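Long-range contacts in Crov588 (Cafeteriavirus, PDB 6NYR), which is of unknown function but folds as a leucine-rich-repeat solenoid of FNIP repeats that curves round into a nearly closed circle: residues 123-128 and 145-150; 57-62 and 79-84; 159-164 and 181-186. All blocks are in the same frame, centred on the assembly; numbering follows the deposited sequence.

Interaction 1 of 3, residues 123-128 and 145-150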
ATOM      1  N   HIS A 123     -24.735  16.058   1.640  1.00 57.37           N
ATOM      2  CA  HIS A 123     -23.548  15.666   2.387  1.00 56.03           C
ATOM      3  C   HIS A 123     -22.995  16.885   3.101  1.00 53.03           C
ATOM      4  O   HIS A 123     -22.577  17.848   2.449  1.00 49.46           O
ATOM      5  CB  HIS A 123     -22.490  15.057   1.454  1.00 57.77           C
ATOM      6  CG  HIS A 123     -22.847  13.698   0.935  1.00 58.88           C
ATOM      7  ND1 HIS A 123     -23.965  13.461   0.164  1.00 60.63           N
ATOM      8  CD2 HIS A 123     -22.223  12.502   1.067  1.00 59.04           C
ATOM      9  CE1 HIS A 123     -24.020  12.179  -0.150  1.00 59.61           C
ATOM     10  NE2 HIS A 123     -22.973  11.575   0.384  1.00 59.26           N
ATOM     11  N   LEU A 124     -23.008  16.850   4.431  1.00 56.33           N
ATOM     12  CA  LEU A 124     -22.502  17.939   5.255  1.00 55.33           C
ATOM     13  C   LEU A 124     -21.448  17.412   6.216  1.00 53.31           C
ATOM     14  O   LEU A 124     -21.666  16.400   6.891  1.00 55.10           O
ATOM     15  CB  LEU A 124     -23.632  18.615   6.035  1.00 55.85           C
ATOM     16  CG  LEU A 124     -23.190  19.698   7.022  1.00 55.68           C
ATOM     17  CD1 LEU A 124     -22.405  20.785   6.307  1.00 55.48           C
ATOM     18  CD2 LEU A 124     -24.392  20.289   7.751  1.00 52.82           C
ATOM     19  N   THR A 125     -20.309  18.094   6.271  1.00 52.54           N
ATOM     20  CA  THR A 125     -19.239  17.789   7.209  1.00 50.94           C
ATOM     21  C   THR A 125     -18.818  19.080   7.897  1.00 50.40           C
ATOM     22  O   THR A 125     -18.471  20.057   7.225  1.00 51.35           O
ATOM     23  CB  THR A 125     -18.041  17.146   6.499  1.00 51.28           C
ATOM     24  OG1 THR A 125     -18.429  15.870   5.972  1.00 49.92           O
ATOM     25  CG2 THR A 125     -16.875  16.971   7.464  1.00 50.72           C
ATOM     26  N   PHE A 126     -18.853  19.083   9.228  1.00 48.94           N
ATOM     27  CA  PHE A 126     -18.470  20.265   9.986  1.00 46.96           C
ATOM     28  C   PHE A 126     -16.956  20.332  10.169  1.00 45.57           C
ATOM     29  O   PHE A 126     -16.260  19.312  10.186  1.00 44.60           O
ATOM     30  CB  PHE A 126     -19.148  20.282  11.359  1.00 46.37           C
ATOM     31  CG  PHE A 126     -20.581  20.741  11.328  1.00 45.08           C
ATOM     32  CD1 PHE A 126     -20.891  22.091  11.269  1.00 43.54           C
ATOM     33  CD2 PHE A 126     -21.616  19.823  11.366  1.00 45.93           C
ATOM     34  CE1 PHE A 126     -22.205  22.515  11.241  1.00 44.13           C
ATOM     35  CE2 PHE A 126     -22.932  20.240  11.337  1.00 46.42           C
ATOM     36  CZ  PHE A 126     -23.228  21.588  11.275  1.00 44.91           C
ATOM     37  N   GLY A 127     -16.455  21.555  10.308  1.00 49.20           N
ATOM     38  CA  GLY A 127     -15.043  21.775  10.540  1.00 50.03           C
ATOM     39  C   GLY A 127     -14.614  21.399  11.944  1.00 47.32           C
ATOM     40  O   GLY A 127     -15.420  21.105  12.828  1.00 47.10           O
ATOM     41  N   GLU A 128     -13.294  21.419  12.144  1.00 49.15           N
ATOM     42  CA  GLU A 128     -12.722  20.979  13.410  1.00 51.03           C
ATOM     43  C   GLU A 128     -13.313  21.742  14.590  1.00 46.09           C
ATOM     44  O   GLU A 128     -13.718  21.144  15.592  1.00 42.39           O
ATOM     45  CB  GLU A 128     -11.199  21.151  13.377  1.00 57.78           C
ATOM     46  CG  GLU A 128     -10.468  20.502  14.546  1.00 63.99           C
ATOM     47  CD  GLU A 128      -8.967  20.766  14.532  1.00 66.50           C
ATOM     48  OE1 GLU A 128      -8.315  20.481  13.505  1.00 66.13           O
ATOM     49  OE2 GLU A 128      -8.445  21.261  15.556  1.00 67.48           O
ATOM     50  N   HIS A 145     -25.837  12.369   4.616  1.00 53.90           N
ATOM     51  CA  HIS A 145     -24.564  12.122   5.281  1.00 55.30           C
ATOM     52  C   HIS A 145     -24.207  13.330   6.135  1.00 53.83           C
ATOM     53  O   HIS A 145     -24.113  14.451   5.622  1.00 50.48           O
ATOM     54  CB  HIS A 145     -23.464  11.825   4.259  1.00 59.38           C
ATOM     55  CG  HIS A 145     -23.602  10.488   3.595  1.00 60.37           C
ATOM     56  ND1 HIS A 145     -24.700  10.140   2.838  1.00 60.02           N
ATOM     57  CD2 HIS A 145     -22.792   9.401   3.602  1.00 59.04           C
ATOM     58  CE1 HIS A 145     -24.554   8.904   2.393  1.00 60.29           C
ATOM     59  NE2 HIS A 145     -23.404   8.433   2.844  1.00 60.53           N
ATOM     60  N   LEU A 146     -24.012  13.098   7.433  1.00 50.23           N
ATOM     61  CA  LEU A 146     -23.638  14.148   8.369  1.00 50.28           C
ATOM     62  C   LEU A 146     -22.454  13.692   9.210  1.00 45.32           C
ATOM     63  O   LEU A 146     -22.514  12.642   9.855  1.00 43.67           O
ATOM     64  CB  LEU A 146     -24.806  14.520   9.284  1.00 50.54           C
ATOM     65  CG  LEU A 146     -24.483  15.565  10.355  1.00 49.45           C
ATOM     66  CD1 LEU A 146     -24.139  16.898   9.705  1.00 49.96           C
ATOM     67  CD2 LEU A 146     -25.632  15.704  11.334  1.00 51.71           C
ATOM     68  N   THR A 147     -21.387  14.491   9.206  1.00 45.88           N
ATOM     69  CA  THR A 147     -20.177  14.209   9.969  1.00 45.87           C
ATOM     70  C   THR A 147     -19.838  15.430  10.812  1.00 47.20           C
ATOM     71  O   THR A 147     -19.759  16.543  10.286  1.00 49.77           O
ATOM     72  CB  THR A 147     -19.003  13.867   9.039  1.00 45.73           C
ATOM     73  OG1 THR A 147     -19.341  12.727   8.239  1.00 43.59           O
ATOM     74  CG2 THR A 147     -17.738  13.575   9.836  1.00 43.33           C
ATOM     75  N   PHE A 148     -19.648  15.225  12.113  1.00 45.13           N
ATOM     76  CA  PHE A 148     -19.228  16.300  13.000  1.00 44.31           C
ATOM     77  C   PHE A 148     -17.706  16.324  13.116  1.00 47.05           C
ATOM     78  O   PHE A 148     -17.031  15.306  12.935  1.00 49.73           O
ATOM     79  CB  PHE A 148     -19.851  16.150  14.393  1.00 43.44           C
ATOM     80  CG  PHE A 148     -21.302  16.539  14.456  1.00 45.40           C
ATOM     81  CD1 PHE A 148     -21.671  17.875  14.492  1.00 44.66           C
ATOM     82  CD2 PHE A 148     -22.296  15.573  14.487  1.00 48.48           C
ATOM     83  CE1 PHE A 148     -23.003  18.239  14.553  1.00 45.62           C
ATOM     84  CE2 PHE A 148     -23.633  15.935  14.545  1.00 49.17           C
ATOM     85  CZ  PHE A 148     -23.983  17.267  14.580  1.00 48.49           C
ATOM     86  N   GLY A 149     -17.176  17.505  13.443  1.00 47.39           N
ATOM     87  CA  GLY A 149     -15.755  17.690  13.645  1.00 47.30           C
ATOM     88  C   GLY A 149     -15.321  17.375  15.063  1.00 46.78           C
ATOM     89  O   GLY A 149     -16.086  16.871  15.887  1.00 46.10           O
ATOM     90  N   GLU A 150     -14.060  17.710  15.354  1.00 46.41           N
ATOM     91  CA  GLU A 150     -13.461  17.290  16.615  1.00 48.46           C
ATOM     92  C   GLU A 150     -14.186  17.885  17.814  1.00 41.64           C
ATOM     93  O   GLU A 150     -14.437  17.195  18.807  1.00 37.62           O
ATOM     94  CB  GLU A 150     -11.989  17.700  16.676  1.00 53.05           C
ATOM     95  CG  GLU A 150     -11.021  16.931  15.817  1.00 57.21           C
ATOM     96  CD  GLU A 150      -9.583  17.349  16.098  1.00 62.53           C
ATOM     97  OE1 GLU A 150      -9.363  18.117  17.063  1.00 61.81           O
ATOM     98  OE2 GLU A 150      -8.674  16.923  15.352  1.00 64.18           O
TER
HETATM   99  O   HOH W   1     -20.884  13.458   5.335  1.00 43.71           O
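The rings of His-123 and His-145 form an offset stack, centroids 4.2 Å apart and planes 10° from parallel. NE2 of His-123 sits 3.3 Å from ND1 of His-145, over the face of that ring and toward its rim. The angle is wrong for a hydrogen bond there. CB of His-145 also packs over the face of the His-123 ring. In both residues CG is anti to the carbonyl carbon (chi1 -71°), which sends the two rings off in the same direction.

On the other face of the paired strands, Leu-124 CD2 meets Leu-146 CD1 at 3.9 Å, and CE2 of Phe-126 reaches the same methyl. The Phe-126 and Phe-148 rings are tilted alike but displaced, CD2 of Phe-126 3.7 Å from CD1 of Phe-148.

Three backbone bonds set this parallel register: Leu-124 N to His-145 O (2.9 Å), Thr-147 N to Leu-124 O (3.0 Å) and Phe-126 N to Thr-147 O (2.9 Å). Beyond the strands the carboxylates of Glu-128 and Glu-150 stack, OE2 to OE1 3.6 Å. His-167 continues the histidine ladder, and Phe-170 the phenylalanine row. Like stacks on like in successive turns, which brings two acidic groups together and probably raises their proton affinity.

Interaction 2 of 3, residues 57-62 and 79-84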
ATOM      1  N   ILE A  57     -14.720  21.369  -5.961  1.00 67.19           N
ATOM      2  CA  ILE A  57     -13.542  22.127  -5.547  1.00 66.83           C
ATOM      3  C   ILE A  57     -13.070  21.530  -4.227  1.00 66.28           C
ATOM      4  O   ILE A  57     -13.702  21.733  -3.183  1.00 65.16           O
ATOM      5  CB  ILE A  57     -13.832  23.629  -5.409  1.00 67.49           C
ATOM      6  CG1 ILE A  57     -14.200  24.218  -6.778  1.00 68.43           C
ATOM      7  CG2 ILE A  57     -12.630  24.355  -4.825  1.00 67.12           C
ATOM      8  CD1 ILE A  57     -14.561  25.688  -6.756  1.00 67.46           C
ATOM      9  N   LYS A  58     -11.960  20.801  -4.274  1.00 66.65           N
ATOM     10  CA  LYS A  58     -11.382  20.134  -3.114  1.00 67.69           C
ATOM     11  C   LYS A  58     -10.116  20.875  -2.713  1.00 65.70           C
ATOM     12  O   LYS A  58      -9.221  21.071  -3.540  1.00 64.80           O
ATOM     13  CB  LYS A  58     -11.084  18.664  -3.437  1.00 70.06           C
ATOM     14  CG  LYS A  58     -10.777  17.796  -2.226  1.00 75.75           C
ATOM     15  CD  LYS A  58      -9.303  17.815  -1.868  1.00 82.27           C
ATOM     16  CE  LYS A  58      -8.986  16.804  -0.769  1.00 83.90           C
ATOM     17  NZ  LYS A  58      -8.820  15.417  -1.289  1.00 84.76           N
ATOM     18  N   PHE A  59     -10.048  21.306  -1.452  1.00 64.25           N
ATOM     19  CA  PHE A  59      -8.960  22.173  -1.014  1.00 63.91           C
ATOM     20  C   PHE A  59      -7.817  21.444  -0.318  1.00 67.44           C
ATOM     21  O   PHE A  59      -6.685  21.935  -0.352  1.00 74.87           O
ATOM     22  CB  PHE A  59      -9.492  23.262  -0.071  1.00 60.97           C
ATOM     23  CG  PHE A  59      -9.952  24.507  -0.778  1.00 59.99           C
ATOM     24  CD1 PHE A  59      -9.040  25.473  -1.165  1.00 57.78           C
ATOM     25  CD2 PHE A  59     -11.294  24.714  -1.049  1.00 58.67           C
ATOM     26  CE1 PHE A  59      -9.455  26.615  -1.818  1.00 57.53           C
ATOM     27  CE2 PHE A  59     -11.714  25.858  -1.700  1.00 57.65           C
ATOM     28  CZ  PHE A  59     -10.793  26.808  -2.084  1.00 56.81           C
ATOM     29  N   GLY A  60      -8.057  20.298   0.305  1.00 63.41           N
ATOM     30  CA  GLY A  60      -6.983  19.620   1.008  1.00 65.12           C
ATOM     31  C   GLY A  60      -6.808  20.143   2.417  1.00 65.22           C
ATOM     32  O   GLY A  60      -6.699  21.355   2.626  1.00 63.58           O
ATOM     33  N   TRP A  61      -6.738  19.230   3.389  1.00 67.10           N
ATOM     34  CA  TRP A  61      -7.038  19.593   4.768  1.00 70.42           C
ATOM     35  C   TRP A  61      -6.069  20.606   5.368  1.00 66.36           C
ATOM     36  O   TRP A  61      -6.445  21.294   6.323  1.00 63.84           O
ATOM     37  CB  TRP A  61      -7.101  18.328   5.635  1.00 74.29           C
ATOM     38  CG  TRP A  61      -5.805  17.598   5.842  1.00 79.18           C
ATOM     39  CD1 TRP A  61      -5.154  16.797   4.948  1.00 79.03           C
ATOM     40  CD2 TRP A  61      -5.021  17.580   7.041  1.00 82.15           C
ATOM     41  NE1 TRP A  61      -4.005  16.293   5.513  1.00 80.03           N
ATOM     42  CE2 TRP A  61      -3.901  16.758   6.797  1.00 81.43           C
ATOM     43  CE3 TRP A  61      -5.155  18.185   8.295  1.00 82.44           C
ATOM     44  CZ2 TRP A  61      -2.918  16.530   7.761  1.00 81.43           C
ATOM     45  CZ3 TRP A  61      -4.179  17.957   9.250  1.00 83.04           C
ATOM     46  CH2 TRP A  61      -3.075  17.136   8.978  1.00 82.34           C
ATOM     47  N   THR A  62      -4.854  20.737   4.840  1.00 64.76           N
ATOM     48  CA  THR A  62      -3.894  21.686   5.393  1.00 63.90           C
ATOM     49  C   THR A  62      -3.864  23.007   4.627  1.00 61.66           C
ATOM     50  O   THR A  62      -2.975  23.831   4.866  1.00 63.74           O
ATOM     51  CB  THR A  62      -2.483  21.087   5.429  1.00 63.48           C
ATOM     52  OG1 THR A  62      -2.041  20.798   4.097  1.00 65.05           O
ATOM     53  CG2 THR A  62      -2.457  19.812   6.260  1.00 65.34           C
ATOM     54  N   ILE A  79     -17.963  21.253  -2.575  1.00 58.57           N
ATOM     55  CA  ILE A  79     -16.794  22.035  -2.196  1.00 58.61           C
ATOM     56  C   ILE A  79     -16.392  21.644  -0.781  1.00 57.57           C
ATOM     57  O   ILE A  79     -17.234  21.527   0.116  1.00 56.36           O
ATOM     58  CB  ILE A  79     -17.040  23.557  -2.297  1.00 59.23           C
ATOM     59  CG1 ILE A  79     -15.714  24.294  -2.061  1.00 57.06           C
ATOM     60  CG2 ILE A  79     -18.075  24.005  -1.278  1.00 59.60           C
ATOM     61  CD1 ILE A  79     -15.723  25.734  -2.478  1.00 58.22           C
ATOM     62  N   TYR A  80     -15.089  21.453  -0.588  1.00 58.98           N
ATOM     63  CA  TYR A  80     -14.526  21.008   0.681  1.00 56.94           C
ATOM     64  C   TYR A  80     -13.429  21.978   1.090  1.00 56.23           C
ATOM     65  O   TYR A  80     -12.448  22.151   0.358  1.00 56.22           O
ATOM     66  CB  TYR A  80     -13.979  19.586   0.554  1.00 57.75           C
ATOM     67  CG  TYR A  80     -14.954  18.629  -0.103  1.00 59.71           C
ATOM     68  CD1 TYR A  80     -15.811  17.852   0.661  1.00 59.97           C
ATOM     69  CD2 TYR A  80     -15.022  18.508  -1.486  1.00 59.98           C
ATOM     70  CE1 TYR A  80     -16.703  16.980   0.072  1.00 61.85           C
ATOM     71  CE2 TYR A  80     -15.914  17.637  -2.087  1.00 60.51           C
ATOM     72  CZ  TYR A  80     -16.755  16.875  -1.303  1.00 61.46           C
ATOM     73  OH  TYR A  80     -17.646  16.007  -1.891  1.00 59.89           O
ATOM     74  N   TYR A  81     -13.597  22.612   2.246  1.00 56.19           N
ATOM     75  CA  TYR A  81     -12.658  23.615   2.724  1.00 55.88           C
ATOM     76  C   TYR A  81     -11.692  23.016   3.745  1.00 55.94           C
ATOM     77  O   TYR A  81     -11.910  21.932   4.295  1.00 53.73           O
ATOM     78  CB  TYR A  81     -13.400  24.808   3.336  1.00 52.54           C
ATOM     79  CG  TYR A  81     -14.125  25.686   2.341  1.00 54.16           C
ATOM     80  CD1 TYR A  81     -13.422  26.563   1.525  1.00 56.61           C
ATOM     81  CD2 TYR A  81     -15.508  25.653   2.230  1.00 53.74           C
ATOM     82  CE1 TYR A  81     -14.075  27.379   0.621  1.00 59.73           C
ATOM     83  CE2 TYR A  81     -16.171  26.465   1.323  1.00 56.59           C
ATOM     84  CZ  TYR A  81     -15.447  27.328   0.525  1.00 60.71           C
ATOM     85  OH  TYR A  81     -16.094  28.140  -0.379  1.00 62.95           O
ATOM     86  N   GLY A  82     -10.621  23.770   4.017  1.00 54.72           N
ATOM     87  CA  GLY A  82      -9.500  23.291   4.781  1.00 55.48           C
ATOM     88  C   GLY A  82      -9.377  23.929   6.149  1.00 54.51           C
ATOM     89  O   GLY A  82     -10.339  24.477   6.705  1.00 53.02           O
ATOM     90  N   ILE A  83      -8.155  23.897   6.684  1.00 57.29           N
ATOM     91  CA  ILE A  83      -7.943  24.136   8.106  1.00 59.15           C
ATOM     92  C   ILE A  83      -8.029  25.609   8.473  1.00 57.77           C
ATOM     93  O   ILE A  83      -8.413  25.944   9.601  1.00 58.32           O
ATOM     94  CB  ILE A  83      -6.583  23.544   8.518  1.00 60.68           C
ATOM     95  CG1 ILE A  83      -6.421  23.548  10.040  1.00 65.51           C
ATOM     96  CG2 ILE A  83      -5.439  24.342   7.886  1.00 60.65           C
ATOM     97  CD1 ILE A  83      -7.243  22.489  10.736  1.00 69.16           C
ATOM     98  N   TYR A  84      -7.674  26.506   7.563  1.00 59.79           N
ATOM     99  CA  TYR A  84      -7.591  27.924   7.880  1.00 62.35           C
ATOM    100  C   TYR A  84      -8.806  28.720   7.413  1.00 60.16           C
ATOM    101  O   TYR A  84      -8.860  29.933   7.645  1.00 61.23           O
ATOM    102  CB  TYR A  84      -6.315  28.512   7.260  1.00 64.55           C
ATOM    103  CG  TYR A  84      -5.037  28.227   8.025  1.00 67.09           C
ATOM    104  CD1 TYR A  84      -4.946  28.483   9.391  1.00 68.26           C
ATOM    105  CD2 TYR A  84      -3.921  27.711   7.380  1.00 67.49           C
ATOM    106  CE1 TYR A  84      -3.777  28.232  10.093  1.00 69.14           C
ATOM    107  CE2 TYR A  84      -2.745  27.453   8.079  1.00 69.24           C
ATOM    108  CZ  TYR A  84      -2.682  27.716   9.429  1.00 69.29           C
ATOM    109  OH  TYR A  84      -1.517  27.462  10.116  1.00 71.14           O
TER
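CB of Ile-57 packs 3.9 Å from CG1 of Ile-79 on the buried face of two parallel strands. The Ile-79 side chain has CG1 anti to the backbone N (chi1 -173°), and its CD1 reaches on to the edge of the Phe-59 ring at CE2. That ring runs alongside the ring of Tyr-81. Their planes are 18° apart, but the rings are displaced and little of one covers the other. CE2 of Phe-59 meets CE1 of Tyr-81 at 3.6 Å. Phe-38 and Phe-65 add further aromatic contacts to Phe-59, while His-87 meets Tyr-81 edge-to-face and Lys-85 makes a cation-pi contact with it.

This is the stacking of neighbouring turns in a leucine-rich-repeat solenoid. Here isoleucines take the strand positions that Leu-124 and Leu-146 fill further along, and aromatic residues follow the strands as Phe-126 and Phe-148 do.

The backbone pairing is short. Tyr-80 N donates to Ile-57 O at 3.0 Å, a fairly straight bond. Phe-59 N to Tyr-80 O, 3.1 Å, is weak, bent to 134° at the hydrogen. The same Tyr-80 O lies in the plane of the Phe-59 ring at its edge, 3.1 Å from CD2.

Past the strands, Ile-83 comes up against the backbone of Trp-61 and Thr-62, with its CG2 3.9 Å from Thr-62 C. On the solvent side, Lys-58 and Tyr-80 point to the same face of the strands. The hydroxyl of Tyr-80 is hydrogen-bonded to the carboxylate of Glu-78.

Interaction 3 of 3, residues 159-164 and 181-186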
ATOM      1  N   ASN A 159     -36.181  15.625  16.240  1.00 58.46           N
ATOM      2  CA  ASN A 159     -36.560  16.312  15.008  1.00 62.82           C
ATOM      3  C   ASN A 159     -35.542  17.351  14.546  1.00 60.20           C
ATOM      4  O   ASN A 159     -35.880  18.229  13.743  1.00 60.46           O
ATOM      5  CB  ASN A 159     -37.939  16.988  15.122  1.00 67.16           C
ATOM      6  CG  ASN A 159     -39.034  16.025  15.534  1.00 71.97           C
ATOM      7  OD1 ASN A 159     -39.053  14.867  15.109  1.00 74.32           O
ATOM      8  ND2 ASN A 159     -39.965  16.503  16.356  1.00 70.75           N
ATOM      9  N   VAL A 160     -34.304  17.291  15.022  1.00 57.10           N
ATOM     10  CA  VAL A 160     -33.257  18.129  14.448  1.00 58.34           C
ATOM     11  C   VAL A 160     -32.548  17.412  13.303  1.00 56.72           C
ATOM     12  O   VAL A 160     -32.164  18.037  12.313  1.00 55.58           O
ATOM     13  CB  VAL A 160     -32.255  18.564  15.536  1.00 59.32           C
ATOM     14  CG1 VAL A 160     -32.985  19.154  16.730  1.00 60.53           C
ATOM     15  CG2 VAL A 160     -31.391  17.392  15.961  1.00 59.93           C
ATOM     16  N   LEU A 161     -32.362  16.103  13.421  1.00 54.80           N
ATOM     17  CA  LEU A 161     -31.752  15.325  12.352  1.00 55.55           C
ATOM     18  C   LEU A 161     -32.787  15.022  11.275  1.00 56.39           C
ATOM     19  O   LEU A 161     -33.895  14.576  11.597  1.00 57.32           O
ATOM     20  CB  LEU A 161     -31.167  14.032  12.905  1.00 53.37           C
ATOM     21  CG  LEU A 161     -30.036  14.198  13.922  1.00 51.00           C
ATOM     22  CD1 LEU A 161     -29.640  12.846  14.506  1.00 47.12           C
ATOM     23  CD2 LEU A 161     -28.836  14.895  13.297  1.00 50.09           C
ATOM     24  N   PRO A 162     -32.479  15.271  10.004  1.00 55.42           N
ATOM     25  CA  PRO A 162     -33.463  14.984   8.953  1.00 57.82           C
ATOM     26  C   PRO A 162     -33.889  13.524   8.981  1.00 60.10           C
ATOM     27  O   PRO A 162     -33.092  12.628   9.269  1.00 57.86           O
ATOM     28  CB  PRO A 162     -32.717  15.320   7.655  1.00 57.58           C
ATOM     29  CG  PRO A 162     -31.611  16.246   8.061  1.00 56.89           C
ATOM     30  CD  PRO A 162     -31.238  15.871   9.470  1.00 54.06           C
ATOM     31  N   ASN A 163     -35.165  13.288   8.682  1.00 61.84           N
ATOM     32  CA  ASN A 163     -35.651  11.907   8.608  1.00 64.00           C
ATOM     33  C   ASN A 163     -35.162  11.187   7.344  1.00 58.88           C
ATOM     34  O   ASN A 163     -35.630  10.081   7.044  1.00 60.50           O
ATOM     35  CB  ASN A 163     -37.179  11.864   8.696  1.00 68.31           C
ATOM     36  CG  ASN A 163     -37.860  12.689   7.626  1.00 73.44           C
ATOM     37  OD1 ASN A 163     -37.395  12.763   6.486  1.00 76.27           O
ATOM     38  ND2 ASN A 163     -38.974  13.316   7.986  1.00 73.25           N
ATOM     39  N   SER A 164     -34.236  11.802   6.611  1.00 53.45           N
ATOM     40  CA  SER A 164     -33.635  11.201   5.429  1.00 54.96           C
ATOM     41  C   SER A 164     -32.205  10.742   5.672  1.00 54.33           C
ATOM     42  O   SER A 164     -31.595  10.143   4.778  1.00 56.08           O
ATOM     43  CB  SER A 164     -33.657  12.201   4.268  1.00 54.41           C
ATOM     44  OG  SER A 164     -33.036  13.416   4.655  1.00 53.26           O
ATOM     45  N   ASN A 181     -36.287   8.544  19.842  1.00 71.22           N
ATOM     46  CA  ASN A 181     -36.780   9.238  18.657  1.00 73.10           C
ATOM     47  C   ASN A 181     -35.876  10.385  18.215  1.00 68.57           C
ATOM     48  O   ASN A 181     -36.336  11.308  17.531  1.00 68.97           O
ATOM     49  CB  ASN A 181     -38.206   9.763  18.870  1.00 75.79           C
ATOM     50  CG  ASN A 181     -39.173   8.673  19.287  1.00 77.55           C
ATOM     51  OD1 ASN A 181     -39.514   8.557  20.462  1.00 80.65           O
ATOM     52  ND2 ASN A 181     -39.611   7.863  18.329  1.00 74.61           N
ATOM     53  N   VAL A 182     -34.603  10.356  18.597  1.00 60.82           N
ATOM     54  CA  VAL A 182     -33.646  11.351  18.126  1.00 53.79           C
ATOM     55  C   VAL A 182     -32.986  10.905  16.829  1.00 52.05           C
ATOM     56  O   VAL A 182     -32.827  11.701  15.903  1.00 50.93           O
ATOM     57  CB  VAL A 182     -32.592  11.620  19.219  1.00 51.35           C
ATOM     58  CG1 VAL A 182     -31.480  12.509  18.681  1.00 48.11           C
ATOM     59  CG2 VAL A 182     -33.240  12.246  20.448  1.00 50.00           C
ATOM     60  N   LEU A 183     -32.601   9.640  16.752  1.00 53.34           N
ATOM     61  CA  LEU A 183     -31.972   9.084  15.561  1.00 54.36           C
ATOM     62  C   LEU A 183     -33.034   8.759  14.520  1.00 57.21           C
ATOM     63  O   LEU A 183     -34.024   8.090  14.840  1.00 59.40           O
ATOM     64  CB  LEU A 183     -31.188   7.830  15.928  1.00 52.41           C
ATOM     65  CG  LEU A 183     -30.046   8.024  16.928  1.00 51.05           C
ATOM     66  CD1 LEU A 183     -29.456   6.671  17.313  1.00 49.34           C
ATOM     67  CD2 LEU A 183     -28.970   8.934  16.367  1.00 49.90           C
ATOM     68  N   PRO A 184     -32.869   9.209  13.275  1.00 54.37           N
ATOM     69  CA  PRO A 184     -33.915   8.965  12.274  1.00 54.99           C
ATOM     70  C   PRO A 184     -34.115   7.484  11.979  1.00 57.11           C
ATOM     71  O   PRO A 184     -33.203   6.663  12.113  1.00 52.50           O
ATOM     72  CB  PRO A 184     -33.428   9.735  11.039  1.00 55.96           C
ATOM     73  CG  PRO A 184     -31.995  10.089  11.300  1.00 56.21           C
ATOM     74  CD  PRO A 184     -31.824  10.133  12.790  1.00 53.42           C
ATOM     75  N   ASN A 185     -35.344   7.157  11.569  1.00 63.10           N
ATOM     76  CA  ASN A 185     -35.726   5.798  11.219  1.00 67.70           C
ATOM     77  C   ASN A 185     -35.031   5.296   9.965  1.00 63.12           C
ATOM     78  O   ASN A 185     -35.125   4.102   9.658  1.00 75.12           O
ATOM     79  CB  ASN A 185     -37.241   5.751  10.999  1.00 76.03           C
ATOM     80  CG  ASN A 185     -38.030   5.807  12.290  1.00 81.71           C
ATOM     81  OD1 ASN A 185     -37.769   5.053  13.226  1.00 85.04           O
ATOM     82  ND2 ASN A 185     -38.998   6.715  12.352  1.00 81.47           N
ATOM     83  N   SER A 186     -34.349   6.178   9.241  1.00 59.30           N
ATOM     84  CA  SER A 186     -33.625   5.833   8.026  1.00 57.73           C
ATOM     85  C   SER A 186     -32.148   5.546   8.252  1.00 57.79           C
ATOM     86  O   SER A 186     -31.471   5.111   7.312  1.00 58.19           O
ATOM     87  CB  SER A 186     -33.770   6.978   7.012  1.00 57.84           C
ATOM     88  OG  SER A 186     -33.462   8.228   7.619  1.00 55.34           O
TER
HETATM   89  O   HOH W   2     -32.887  14.127  15.741  1.00 43.40           O
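Leu-161 has CG anti to its carbonyl carbon (chi1 -63°), and the chain then runs on extended (chi2 174°), which carries CD1 across to the 181-186 loop. Ser-186 holds OG between its backbone N and carbonyl carbon (chi1 50°), turned to the backbone of the 159-164 loop.

CD1 of Leu-161 sits 3.9 Å from CD of Pro-184, the two side chains crossing at a slant. The same methyl lies 3.7 Å from the carbonyl oxygen of Val-182 and touches CD2 of Leu-183 more loosely. CB of Pro-184 points toward 159-164. It is 3.4 Å from Pro-162 O and also packs on CA of Asn-163.

At the other end, OG of Ser-186 comes within 2.9 Å of Asn-163 O, but its hydrogen bond is to Leu-165 O. Ser-164 repeats this one turn earlier, its OG bonded to the carbonyl oxygens of Leu-143 and Gly-141.

Neither loop has regular secondary structure. They are equivalent parts of consecutive turns of the solenoid, 22 residues apart, on the side away from the strands. The contact between them appears to be held mainly by the packing of Leu-161 and Pro-184, with the Ser-186 hydroxyl adding a polar tie to Leu-165 O, just after 159-164.

In the fold
From the N terminus, interaction 2 comes first and joins strand 56-58 and the residues after it to strand 78-80 and the residues after it. Interaction 1 follows, joining strands 123-125 and 145-147. Interaction 3 comes last, between the loops on either side of strand 167-169. Each closes a loop with 16 residues between its segments. The three are in series and none nests or crosses. Interactions 2 and 1 tie the strand side of the ring and meet where Ile-83 CD1 packs on Glu-128 OE1. Interaction 3 ties the outer loops, and Leu-161 CD2 packs on Leu-146 CD2 of interaction 1 through the interior. Interactions 2 and 3 stay about 17 Å apart at their nearest atoms.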